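Local coordinates for type-iv like pilin ttha1222 (Thermus thermophilus, PDB 5G2F), which is a type IV pilin-like protein linked to natural competence, probably serving DNA uptake as part of a pilus-like assembly, at residues T34-G39 against T48-T53. Residues are numbered along the deposited sequence; the frame is centred on the assembly and turned at random.
Sequences TDCLSG and TACTIT
Residues 34-37 run roughly antiparallel to residues 48-52 of strand 47-54, the two directions 156° apart, and Asp35 pairs with Thr51 in a single beta bridge. Ile52 N donates to Thr34 O at 2.8 Å and Cys36 N to Cys50 O at 3.0 Å, both nearly straight at hydrogen. Beside the second bond, Cys36 SG and Cys50 SG form a disulfide with a chi3 of -91°, close to the relaxed right angle. The two halves reach it differently: Cys50 SG is anti to its own N (chi1 -162°), whereas Cys36 SG sits between N and carbonyl carbon. The crosslink ties the loop after helix 3-19 to the strand at one edge of this chain's antiparallel sheet, within the globular part of a pilin whose N-terminal segment is absent from this construct. Ile52 CG1 lies 3.8 Å from Cys36 SG, on the buried side where Val14 and Leu18 of the helix also pack. Towards the start of the strand, Leu37 lays CD2 alongside the backbone, 3.8 Å from Ala49 CA. Residues 35-37 form an Asx turn: Asp35 OD2 accepts from Leu37 N at 3.0 Å, met on its anti side, while OD1 makes a salt bridge to Arg12 of a second subunit.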
loop_
_atom_site.group_PDB
_atom_site.type_symbol
_atom_site.label_atom_id
_atom_site.label_comp_id
_atom_site.label_asym_id
_atom_site.label_seq_id
_atom_site.Cartn_x
_atom_site.Cartn_y
_atom_site.Cartn_z
ATOM N N THR A 34 -0.865 4.631 0.216
ATOM C CA THR A 34 -0.081 5.678 0.849
ATOM C C THR A 34 1.383 5.350 1.077
ATOM O O THR A 34 2.144 6.146 1.668
ATOM C CB THR A 34 -0.696 6.057 2.200
ATOM O OG1 THR A 34 -0.961 4.844 2.902
ATOM C CG2 THR A 34 -1.993 6.846 2.000
ATOM N N ASP A 35 1.804 4.142 0.718
ATOM C CA ASP A 35 3.240 3.917 0.763
ATOM C C ASP A 35 3.722 3.404 -0.546
ATOM O O ASP A 35 2.983 2.809 -1.327
ATOM C CB ASP A 35 3.650 2.986 1.862
ATOM C CG ASP A 35 3.530 1.537 1.430
ATOM O OD1 ASP A 35 2.404 1.056 1.589
ATOM O OD2 ASP A 35 4.503 0.954 0.856
ATOM N N CYS A 36 4.984 3.666 -0.790
ATOM C CA CYS A 36 5.603 3.275 -2.032
ATOM C C CYS A 36 6.872 2.460 -1.784
ATOM O O CYS A 36 7.777 2.470 -2.595
ATOM C CB CYS A 36 5.838 4.495 -2.931
ATOM S SG CYS A 36 6.329 6.037 -2.134
ATOM N N LEU A 37 6.939 1.756 -0.655
ATOM C CA LEU A 37 8.048 0.811 -0.468
ATOM C C LEU A 37 7.847 -0.444 -1.322
ATOM O O LEU A 37 8.823 -1.142 -1.665
ATOM C CB LEU A 37 8.241 0.425 0.991
ATOM C CG LEU A 37 8.816 1.520 1.884
ATOM C CD1 LEU A 37 8.790 1.060 3.330
ATOM C CD2 LEU A 37 10.232 1.950 1.464
ATOM N N SER A 38 6.593 -0.729 -1.672
ATOM C CA SER A 38 6.338 -1.843 -2.569
ATOM C C SER A 38 5.283 -1.531 -3.579
ATOM O O SER A 38 4.567 -0.551 -3.432
ATOM C CB SER A 38 5.945 -3.104 -1.757
ATOM O OG SER A 38 4.537 -3.072 -1.544
ATOM N N GLY A 39 5.186 -2.383 -4.609
ATOM C CA GLY A 39 4.147 -2.248 -5.617
ATOM C C GLY A 39 4.442 -1.232 -6.699
ATOM O O GLY A 39 3.539 -0.882 -7.465
ATOM N N THR A 48 14.788 4.021 1.646
ATOM C CA THR A 48 14.468 3.356 2.894
ATOM C C THR A 48 13.101 3.690 3.429
ATOM O O THR A 48 12.576 2.966 4.267
ATOM C CB THR A 48 15.519 3.686 3.983
ATOM O OG1 THR A 48 15.566 5.097 4.215
ATOM C CG2 THR A 48 16.883 3.219 3.553
ATOM N N ALA A 49 12.500 4.781 2.942
ATOM C CA ALA A 49 11.150 5.144 3.332
ATOM C C ALA A 49 10.509 5.830 2.108
ATOM O O ALA A 49 11.221 6.445 1.308
ATOM C CB ALA A 49 11.140 6.081 4.524
ATOM N N CYS A 50 9.217 5.617 1.925
ATOM C CA CYS A 50 8.504 6.154 0.785
ATOM C C CYS A 50 7.020 6.264 1.093
ATOM O O CYS A 50 6.347 5.257 1.294
ATOM C CB CYS A 50 8.754 5.291 -0.452
ATOM S SG CYS A 50 8.374 6.050 -2.066
ATOM N N THR A 51 6.499 7.483 1.121
ATOM C CA THR A 51 5.102 7.702 1.475
ATOM C C THR A 51 4.436 8.570 0.418
ATOM O O THR A 51 5.094 9.447 -0.181
ATOM C CB THR A 51 4.929 8.423 2.840
ATOM O OG1 THR A 51 5.539 9.696 2.765
ATOM C CG2 THR A 51 5.586 7.679 3.937
ATOM N N ILE A 52 3.151 8.335 0.215
ATOM C CA ILE A 52 2.374 9.132 -0.725
ATOM C C ILE A 52 1.291 9.811 0.076
ATOM O O ILE A 52 0.563 9.138 0.817
ATOM C CB ILE A 52 1.733 8.267 -1.828
ATOM C CG1 ILE A 52 2.809 7.459 -2.553
ATOM C CG2 ILE A 52 0.923 9.161 -2.775
ATOM C CD1 ILE A 52 2.256 6.269 -3.366
ATOM N N THR A 53 1.208 11.120 -0.044
ATOM C CA THR A 53 0.199 11.911 0.605
ATOM C C THR A 53 -0.743 12.483 -0.452
ATOM O O THR A 53 -0.296 13.177 -1.390
ATOM C CB THR A 53 0.858 13.060 1.395
ATOM O OG1 THR A 53 1.729 12.511 2.396
ATOM C CG2 THR A 53 -0.188 13.964 2.097
#